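Local coordinates for protein L-tyrosine isonitrile synthase (PDB 3E59) that converts L-tyrosine into its isonitrile derivative, taking the isonitrile carbon from C2 of ribulose 5-phosphate, a step in paerucumarin biosynthesis, at residues A[68-73]-A[131-136]; A[115-120]-A[153-158]; A[161-164]-A[168-171]; A[172-177]-A[237-242]. All coordinates share one frame; numbering follows the deposited sequence. Where two conformers were deposited one is given.

Contact 1: A[68-73]-A[131-136]; sequences PAKSPN and SAYQDA
The phenol ring of Y133 lies flat against the backbone of the 68-73 loop, with A69 over one of its faces. This is a CH-pi contact: A69 CA stands 3.6 Å from the ring centroid, only 10° off the ring normal. Alanine suits the place because its small methyl points away from the helix, which lets the main chain itself come down on the ring. Y133 reaches the loop because its CG is anti to the backbone N (chi1 -173°), carrying the ring to the chain at A69. Van der Waals contacts flank this centre: P68 O lies 3.6 Å from Y133 CD1, and K70 CD lies 4.0 Å from Y133 CE2, the K70 and Y133 side chains crossing at about a right angle.

The polar ends meet through a third residue. K70 NZ forms a salt bridge with E86, and Y133 OH hydrogen-bonds the other carboxylate oxygen of the same glutamate. Within the loop, S71 OG accepts from N73 N at 3.1 Å, an ST turn that shapes the chain beyond the ring. Through residues that are all buried, the contact thus joins the loop that follows strand 60-64 of the parallel sheet to helix 127-144, with helix 84-103 supplying E86.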
# COMPACT_ATOMS: atom_id res chain seq x y z
N PRO A 68 -0.36 -6.44 2.27
CA PRO A 68 -1.10 -7.26 3.24
C PRO A 68 -1.16 -8.75 2.89
O PRO A 68 -0.90 -9.60 3.73
CB PRO A 68 -2.52 -6.65 3.21
CG PRO A 68 -2.67 -6.12 1.84
CD PRO A 68 -1.27 -5.63 1.44
N ALA A 69 -1.54 -9.03 1.65
CA ALA A 69 -1.73 -10.38 1.14
C ALA A 69 -2.27 -10.18 -0.24
O ALA A 69 -2.78 -9.10 -0.55
CB ALA A 69 -2.75 -11.17 1.98
N LYS A 70 -2.15 -11.20 -1.08
CA LYS A 70 -2.74 -11.16 -2.41
C LYS A 70 -4.28 -11.10 -2.30
O LYS A 70 -4.87 -11.64 -1.35
CB LYS A 70 -2.29 -12.38 -3.20
CG LYS A 70 -1.65 -12.07 -4.57
CD LYS A 70 -0.28 -11.48 -4.47
CE LYS A 70 0.48 -11.63 -5.78
NZ LYS A 70 0.84 -10.35 -6.45
N SER A 71 -4.92 -10.44 -3.26
CA SER A 71 -6.38 -10.53 -3.40
C SER A 71 -6.83 -12.00 -3.41
O SER A 71 -6.16 -12.85 -4.02
CB SER A 71 -6.83 -9.84 -4.69
OG SER A 71 -8.10 -10.31 -5.13
N PRO A 72 -7.96 -12.32 -2.73
CA PRO A 72 -8.43 -13.71 -2.69
C PRO A 72 -9.06 -14.16 -4.00
O PRO A 72 -9.39 -15.33 -4.15
CB PRO A 72 -9.47 -13.70 -1.57
CG PRO A 72 -10.01 -12.28 -1.59
CD PRO A 72 -8.85 -11.41 -1.97
N ASN A 73 -9.23 -13.23 -4.92
CA ASN A 73 -9.85 -13.50 -6.21
C ASN A 73 -8.81 -14.07 -7.19
O ASN A 73 -7.90 -13.34 -7.61
CB ASN A 73 -10.48 -12.21 -6.77
CG ASN A 73 -11.31 -12.44 -8.03
OD1 ASN A 73 -11.22 -13.49 -8.68
ND2 ASN A 73 -12.13 -11.44 -8.38
N SER A 131 0.07 -15.14 7.14
CA SER A 131 1.37 -15.58 7.66
C SER A 131 2.30 -16.09 6.56
O SER A 131 3.49 -15.81 6.59
CB SER A 131 1.20 -16.63 8.75
OG SER A 131 0.89 -16.02 9.99
N ALA A 132 1.77 -16.85 5.61
CA ALA A 132 2.55 -17.36 4.48
C ALA A 132 3.04 -16.22 3.56
O ALA A 132 4.19 -16.23 3.10
CB ALA A 132 1.75 -18.37 3.69
N TYR A 133 2.17 -15.24 3.32
CA TYR A 133 2.52 -14.07 2.53
C TYR A 133 3.60 -13.22 3.22
O TYR A 133 4.54 -12.76 2.55
CB TYR A 133 1.29 -13.22 2.22
CG TYR A 133 1.52 -12.07 1.27
CD1 TYR A 133 1.87 -10.80 1.75
CD2 TYR A 133 1.39 -12.24 -0.11
CE1 TYR A 133 2.07 -9.73 0.88
CE2 TYR A 133 1.60 -11.18 -1.00
CZ TYR A 133 1.95 -9.93 -0.49
OH TYR A 133 2.14 -8.88 -1.35
N GLN A 134 3.43 -13.03 4.53
CA GLN A 134 4.40 -12.32 5.37
C GLN A 134 5.80 -12.94 5.25
O GLN A 134 6.78 -12.24 5.00
CB GLN A 134 3.95 -12.32 6.84
CG GLN A 134 2.95 -11.22 7.21
CD GLN A 134 2.52 -11.24 8.68
OE1 GLN A 134 1.48 -10.70 9.04
NE2 GLN A 134 3.32 -11.87 9.53
N ASP A 135 5.86 -14.26 5.43
CA ASP A 135 7.11 -15.02 5.42
C ASP A 135 7.76 -14.98 4.05
O ASP A 135 8.98 -14.84 3.94
CB ASP A 135 6.86 -16.49 5.84
CG ASP A 135 6.39 -16.64 7.29
OD1 ASP A 135 6.58 -15.70 8.09
OD2 ASP A 135 5.83 -17.71 7.62
N ALA A 136 6.94 -15.10 3.01
CA ALA A 136 7.42 -15.09 1.63
C ALA A 136 7.90 -13.69 1.20
O ALA A 136 8.85 -13.58 0.43
CB ALA A 136 6.34 -15.61 0.70

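Contact 2: A[115-120]-A[153-158]; sequences DGRVFG and NLEDVR
R117 and E155 meet as a two-pronged salt bridge. R117 NH2 donates to E155 OE2 at 3.2 Å, almost straight at 173° and within the guanidinium plane, approaching the syn side of the carboxylate 33° out of its plane. The second prong, R117 NE to E155 OE1 at 3.5 Å, is weak. Neither group depends on the other alone: R117 NH2 also bonds S131 OG, R117 NH1 pairs with D127, and E155 OE2 receives Q134 NE2. Bends at chi2 and chi3 fold the arginine so that the guanidinium presents its NE/NH2 edge to the carboxylate.

A water accepts from L154 N at 3.0 Å and, weakly, from R117 N, bridging the two backbones. D156 OD2 reaches back to N153 N at 2.8 Å, just before the 3-10 segment 154-156. Alongside the charged ends, aliphatic carbon does the packing: R117 CB lies 3.9 Å from L154 CB, and L154 CD2 lies 4.3 Å from V118 CA. Arginine fits here by offering both an aliphatic stem and several donors. Its buried charge is balanced by E155 and D127, which probably stabilise it, and the guanidinium in turn would favour the ionised glutamate.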
# COMPACT_ATOMS: atom_id res chain seq x y z
N ASP A 115 -0.45 -4.47 6.68
CA ASP A 115 -1.79 -4.40 7.25
C ASP A 115 -2.58 -5.70 7.03
O ASP A 115 -3.81 -5.72 7.16
CB ASP A 115 -2.55 -3.17 6.73
CG ASP A 115 -2.48 -2.99 5.21
OD1 ASP A 115 -1.73 -3.69 4.49
OD2 ASP A 115 -3.20 -2.10 4.72
N GLY A 116 -1.87 -6.78 6.71
CA GLY A 116 -2.51 -8.06 6.41
C GLY A 116 -3.29 -8.56 7.59
O GLY A 116 -4.41 -9.03 7.46
N ARG A 117 -2.68 -8.44 8.77
CA ARG A 117 -3.27 -8.92 9.99
C ARG A 117 -4.41 -8.03 10.50
O ARG A 117 -5.26 -8.52 11.22
CB ARG A 117 -2.20 -9.08 11.08
CG ARG A 117 -2.63 -9.96 12.27
CD ARG A 117 -2.67 -11.43 11.91
NE ARG A 117 -1.34 -11.99 11.71
CZ ARG A 117 -1.08 -13.14 11.09
NH1 ARG A 117 -2.07 -13.86 10.59
NH2 ARG A 117 0.17 -13.55 10.96
N VAL A 118 -4.43 -6.75 10.11
CA VAL A 118 -5.40 -5.79 10.70
C VAL A 118 -6.87 -6.03 10.31
O VAL A 118 -7.78 -5.71 11.09
CB VAL A 118 -4.99 -4.26 10.49
CG1 VAL A 118 -3.49 -4.04 10.68
CG2 VAL A 118 -5.45 -3.72 9.16
N PHE A 119 -7.09 -6.61 9.12
CA PHE A 119 -8.45 -6.73 8.56
C PHE A 119 -9.29 -7.90 9.10
O PHE A 119 -10.47 -7.73 9.46
CB PHE A 119 -8.39 -6.78 7.03
CG PHE A 119 -7.65 -5.61 6.43
CD1 PHE A 119 -6.58 -5.82 5.56
CD2 PHE A 119 -8.02 -4.29 6.73
CE1 PHE A 119 -5.88 -4.74 5.00
CE2 PHE A 119 -7.32 -3.21 6.17
CZ PHE A 119 -6.26 -3.44 5.32
N GLY A 120 -8.67 -9.07 9.17
CA GLY A 120 -9.37 -10.27 9.61
C GLY A 120 -10.36 -10.72 8.57
O GLY A 120 -10.03 -10.85 7.39
N ASN A 153 4.93 -5.99 11.40
CA ASN A 153 3.58 -6.55 11.38
C ASN A 153 2.84 -6.21 12.67
O ASN A 153 3.46 -5.74 13.63
CB ASN A 153 3.63 -8.08 11.19
CG ASN A 153 4.52 -8.49 10.03
OD1 ASN A 153 5.59 -9.11 10.21
ND2 ASN A 153 4.11 -8.16 8.82
N LEU A 154 1.54 -6.45 12.71
CA LEU A 154 0.75 -6.21 13.93
C LEU A 154 1.31 -6.94 15.16
O LEU A 154 1.23 -6.43 16.28
CB LEU A 154 -0.72 -6.56 13.71
CG LEU A 154 -1.76 -6.24 14.80
CD1 LEU A 154 -1.69 -4.80 15.31
CD2 LEU A 154 -3.18 -6.59 14.32
N GLU A 155 1.86 -8.14 14.94
CA GLU A 155 2.36 -8.98 16.03
C GLU A 155 3.70 -8.52 16.59
O GLU A 155 4.15 -9.02 17.62
CB GLU A 155 2.43 -10.46 15.62
CG GLU A 155 3.13 -10.73 14.30
CD GLU A 155 2.17 -10.83 13.13
OE1 GLU A 155 1.21 -10.03 13.05
OE2 GLU A 155 2.39 -11.72 12.29
N ASP A 156 4.33 -7.57 15.90
CA ASP A 156 5.59 -6.99 16.37
C ASP A 156 5.38 -5.85 17.36
O ASP A 156 6.35 -5.34 17.93
CB ASP A 156 6.43 -6.52 15.18
CG ASP A 156 6.76 -7.65 14.22
OD1 ASP A 156 6.99 -8.79 14.69
OD2 ASP A 156 6.79 -7.41 12.99
N VAL A 157 4.13 -5.43 17.55
CA VAL A 157 3.80 -4.39 18.51
C VAL A 157 4.16 -4.87 19.92
O VAL A 157 3.51 -5.78 20.48
CB VAL A 157 2.31 -3.92 18.43
CG1 VAL A 157 2.00 -2.87 19.51
CG2 VAL A 157 2.00 -3.36 17.04
N ARG A 158 5.22 -4.27 20.47
CA ARG A 158 5.77 -4.65 21.77
C ARG A 158 4.69 -4.66 22.86
O ARG A 158 4.66 -5.57 23.69
CB ARG A 158 6.92 -3.71 22.15
CG ARG A 158 7.80 -4.17 23.29
CD ARG A 158 9.01 -3.26 23.45
NE ARG A 158 9.61 -3.37 24.78
CZ ARG A 158 10.69 -2.69 25.18
NH1 ARG A 158 11.29 -1.84 24.36
NH2 ARG A 158 11.16 -2.85 26.42
O HOH W 1 -0.02 -6.77 10.12

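Contact 3: A[161-164]-A[168-171]; sequences EAQR and EQLR
L170 presses its branched end against the backbone of the 161-164 turn, and this is the close-packed half of the contact. Its CG lies 3.3 Å from Q163 O, while one methyl, CD1, comes within 3.4 Å of R164 O, so the leucine sits against two successive carbonyl groups. Leucine suits the position because it is buried, with L154 and F160 touching it as well as the side chain of E155. The 161-164 turn ends a short 3-10 segment, marked by R164 N bonding to E161 O at 3.0 Å, and leads within a few residues into helix 167-178. The contact is therefore a local one, folding the entry to a helix back onto that helix's first turns.

Toward solvent the character changes. Q163 and Q169 bring their amides together at an oblique crossing, with the two planes 63° apart. Q163 gets there by a bend at chi2 (-52°), whereas Q169 runs extended beyond CG. Glutamine suits this solvent-facing edge of the contact, being long and polar without carrying charge. In the first turn of helix 167-178 the exposed E168 accepts from R171, itself buried: R171 NE meets E168 OE2 at 2.8 Å from above the carboxylate plane, a salt bridge one turn along. R171 is also bound to D127. The guanidinium of R164 is directed to D156 in a salt bridge.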
# COMPACT_ATOMS: atom_id res chain seq x y z
N GLU A 161 2.48 -7.85 23.13
CA GLU A 161 3.34 -9.04 23.12
C GLU A 161 2.64 -10.36 23.50
O GLU A 161 2.70 -11.33 22.75
CB GLU A 161 4.55 -8.80 24.02
CG GLU A 161 5.87 -9.26 23.42
CD GLU A 161 7.09 -8.72 24.16
OE1 GLU A 161 7.89 -7.98 23.54
OE2 GLU A 161 7.24 -9.02 25.37
N ALA A 162 1.98 -10.36 24.66
CA ALA A 162 1.27 -11.55 25.16
C ALA A 162 0.30 -12.15 24.14
O ALA A 162 0.10 -13.37 24.12
CB ALA A 162 0.52 -11.21 26.45
N GLN A 163 -0.28 -11.30 23.30
CA GLN A 163 -1.31 -11.72 22.35
C GLN A 163 -0.79 -11.94 20.94
O GLN A 163 -1.57 -12.07 19.98
CB GLN A 163 -2.48 -10.72 22.35
CG GLN A 163 -3.32 -10.74 23.63
CD GLN A 163 -3.81 -12.15 24.01
OE1 GLN A 163 -3.99 -12.45 25.19
NE2 GLN A 163 -4.01 -13.00 23.01
N ARG A 164 0.54 -12.02 20.83
CA ARG A 164 1.27 -12.05 19.57
C ARG A 164 0.84 -13.15 18.59
O ARG A 164 0.80 -12.93 17.38
CB ARG A 164 2.78 -12.11 19.86
CG ARG A 164 3.63 -12.71 18.76
CD ARG A 164 5.04 -12.17 18.78
NE ARG A 164 5.54 -12.07 17.41
CZ ARG A 164 6.54 -11.28 17.02
NH1 ARG A 164 7.17 -10.50 17.89
NH2 ARG A 164 6.90 -11.27 15.74
N GLU A 168 -7.05 -12.93 16.44
CA GLU A 168 -8.29 -12.20 16.75
C GLU A 168 -8.15 -11.25 17.94
O GLU A 168 -8.70 -10.15 17.92
CB GLU A 168 -9.48 -13.15 16.94
CG GLU A 168 -10.40 -13.24 15.73
CD GLU A 168 -10.83 -11.87 15.23
OE1 GLU A 168 -11.38 -11.08 16.03
OE2 GLU A 168 -10.63 -11.57 14.03
N GLN A 169 -7.42 -11.68 18.97
CA GLN A 169 -7.09 -10.81 20.10
C GLN A 169 -6.14 -9.65 19.76
O GLN A 169 -6.22 -8.58 20.38
CB GLN A 169 -6.55 -11.63 21.27
CG GLN A 169 -7.64 -12.28 22.10
CD GLN A 169 -7.12 -13.32 23.08
OE1 GLN A 169 -6.20 -14.09 22.77
NE2 GLN A 169 -7.71 -13.36 24.27
N LEU A 170 -5.26 -9.86 18.79
CA LEU A 170 -4.39 -8.79 18.29
C LEU A 170 -5.25 -7.72 17.65
O LEU A 170 -5.13 -6.53 17.98
CB LEU A 170 -3.38 -9.33 17.27
CG LEU A 170 -1.97 -9.70 17.72
CD1 LEU A 170 -1.19 -10.25 16.53
CD2 LEU A 170 -1.24 -8.51 18.35
N ARG A 171 -6.13 -8.15 16.75
CA ARG A 171 -7.07 -7.27 16.08
C ARG A 171 -7.92 -6.48 17.08
O ARG A 171 -8.09 -5.27 16.92
CB ARG A 171 -7.93 -8.06 15.09
CG ARG A 171 -7.18 -8.41 13.81
CD ARG A 171 -8.08 -9.03 12.73
NE ARG A 171 -8.31 -10.46 12.96
CZ ARG A 171 -7.52 -11.44 12.52
NH1 ARG A 171 -6.42 -11.18 11.83
NH2 ARG A 171 -7.83 -12.71 12.80

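Contact 4: A[172-177]-A[237-242]; sequences QLLIGG and SWAWGA
L174 lays its isobutyl end against the backbone and side chains of A239 and W240 on the facing helix. Its CD1 methyl is 3.8 Å from A239 O and 3.9 Å from W240 N, so the leucine rests on the peptide link between those two residues as much as on their side chains. The branch point, CG, stands 4.1 Å from the methyl of A239. Alanine suits this spot because its short side chain, which points toward the other helix, lets the leucine approach the main chain closely.

W240 receives the same leucine along one border of its indole: L174 CD1 lies 4.2 Å from W240 CE3, at the ring edge and near its plane. The reach of the leucine follows from a CG set anti to its backbone N (chi1 178°), which sends the side chain outward between the helices. W240 likewise has an anti first torsion (chi1 -175°), and its indole lies where V118, L154 and D115 also pack against it. The indole N-H hydrogen-bonds C113 O, which anchors the large ring in the interior and satisfies its polar atom. V118 and L243 add further apolar cover to L174.

No hydrogen bond joins the two segments, and what holds them is the burial of one leucine against an alanine and a tryptophan. This is plain apolar helix-helix packing, joining helix 167-178 to the long helix 219-247 in this member of the isocyanide synthase family, beside the short helix 116-119, whose V118 touches both L174 and W240.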
# COMPACT_ATOMS: atom_id res chain seq x y z
N GLN A 172 -8.41 -7.16 18.12
CA GLN A 172 -9.20 -6.52 19.18
C GLN A 172 -8.40 -5.50 20.00
O GLN A 172 -8.95 -4.51 20.48
CB GLN A 172 -9.85 -7.56 20.09
CG GLN A 172 -11.11 -8.22 19.51
CD GLN A 172 -12.16 -7.19 19.06
OE1 GLN A 172 -12.46 -6.23 19.78
NE2 GLN A 172 -12.73 -7.41 17.88
N LEU A 173 -7.10 -5.77 20.18
CA LEU A 173 -6.19 -4.80 20.82
C LEU A 173 -5.98 -3.54 19.98
O LEU A 173 -5.93 -2.45 20.53
CB LEU A 173 -4.84 -5.44 21.19
CG LEU A 173 -4.81 -6.46 22.33
CD1 LEU A 173 -3.39 -6.99 22.49
CD2 LEU A 173 -5.32 -5.86 23.63
N LEU A 174 -5.84 -3.71 18.66
CA LEU A 174 -5.76 -2.58 17.71
C LEU A 174 -7.04 -1.74 17.70
O LEU A 174 -6.99 -0.51 17.76
CB LEU A 174 -5.47 -3.07 16.28
CG LEU A 174 -5.42 -1.98 15.18
CD1 LEU A 174 -4.22 -1.07 15.36
CD2 LEU A 174 -5.46 -2.56 13.77
N ILE A 175 -8.18 -2.43 17.60
CA ILE A 175 -9.50 -1.81 17.61
C ILE A 175 -9.74 -1.07 18.93
O ILE A 175 -10.09 0.09 18.92
CB ILE A 175 -10.60 -2.88 17.43
CG1 ILE A 175 -10.49 -3.54 16.05
CG2 ILE A 175 -12.00 -2.28 17.61
CD1 ILE A 175 -11.28 -4.86 15.95
N GLY A 176 -9.55 -1.76 20.05
CA GLY A 176 -9.77 -1.17 21.37
C GLY A 176 -8.96 0.09 21.62
O GLY A 176 -9.45 1.06 22.20
N GLY A 177 -7.71 0.07 21.17
CA GLY A 177 -6.80 1.18 21.42
C GLY A 177 -6.89 2.30 20.41
O GLY A 177 -6.72 3.47 20.78
N SER A 237 -7.69 0.27 8.64
CA SER A 237 -6.53 0.96 8.05
C SER A 237 -6.20 2.22 8.81
O SER A 237 -5.03 2.52 9.04
CB SER A 237 -6.78 1.33 6.58
OG SER A 237 -7.12 0.18 5.83
N TRP A 238 -7.23 2.98 9.20
CA TRP A 238 -7.01 4.20 9.96
C TRP A 238 -6.54 3.93 11.39
O TRP A 238 -5.68 4.64 11.90
CB TRP A 238 -8.24 5.12 9.95
CG TRP A 238 -8.55 5.80 8.61
CD1 TRP A 238 -7.81 5.76 7.45
CD2 TRP A 238 -9.67 6.65 8.34
NE1 TRP A 238 -8.42 6.52 6.47
CE2 TRP A 238 -9.56 7.08 6.99
CE3 TRP A 238 -10.77 7.09 9.10
CZ2 TRP A 238 -10.51 7.94 6.39
CZ3 TRP A 238 -11.72 7.94 8.50
CH2 TRP A 238 -11.58 8.35 7.15
N ALA A 239 -7.13 2.92 12.04
CA ALA A 239 -6.64 2.46 13.36
C ALA A 239 -5.16 2.06 13.29
O ALA A 239 -4.35 2.51 14.10
CB ALA A 239 -7.49 1.28 13.87
N TRP A 240 -4.80 1.23 12.31
CA TRP A 240 -3.40 0.83 12.08
C TRP A 240 -2.50 2.05 11.88
O TRP A 240 -1.42 2.15 12.47
CB TRP A 240 -3.31 -0.11 10.86
CG TRP A 240 -1.94 -0.73 10.52
CD1 TRP A 240 -1.39 -0.83 9.27
CD2 TRP A 240 -1.00 -1.35 11.42
NE1 TRP A 240 -0.17 -1.48 9.33
CE2 TRP A 240 0.09 -1.81 10.63
CE3 TRP A 240 -0.98 -1.58 12.80
CZ2 TRP A 240 1.20 -2.47 11.18
CZ3 TRP A 240 0.15 -2.23 13.35
CH2 TRP A 240 1.21 -2.67 12.54
N GLY A 241 -2.95 2.99 11.05
CA GLY A 241 -2.22 4.25 10.85
C GLY A 241 -2.00 5.04 12.13
O GLY A 241 -0.91 5.59 12.36
N ALA A 242 -3.04 5.11 12.96
CA ALA A 242 -2.99 5.80 14.24
C ALA A 242 -2.02 5.12 15.22
O ALA A 242 -1.20 5.79 15.88
CB ALA A 242 -4.38 5.91 14.84

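How the contacts relate
Contacts 1, 2 and 4 are buried, whereas contact 3 lies farther out, its centre about 23 Å from that of the chain, with two of its four touching residues exposed. Chemistry follows place: contact 1 sets a ring on a backbone, contact 4 has no hydrogen bond and rests on a leucine packed on side chains and backbone, contact 2 combines charge with carbon, and contact 3 ends in amides near solvent. Contact 2 is the hub, touching the other three: polar bonds tie it to contacts 1 and 3, among them R117 O with R171 NH1, and apolar packing ties it to contact 4. Contacts 3 and 4 share helix 167-178, where L173 touches Q163.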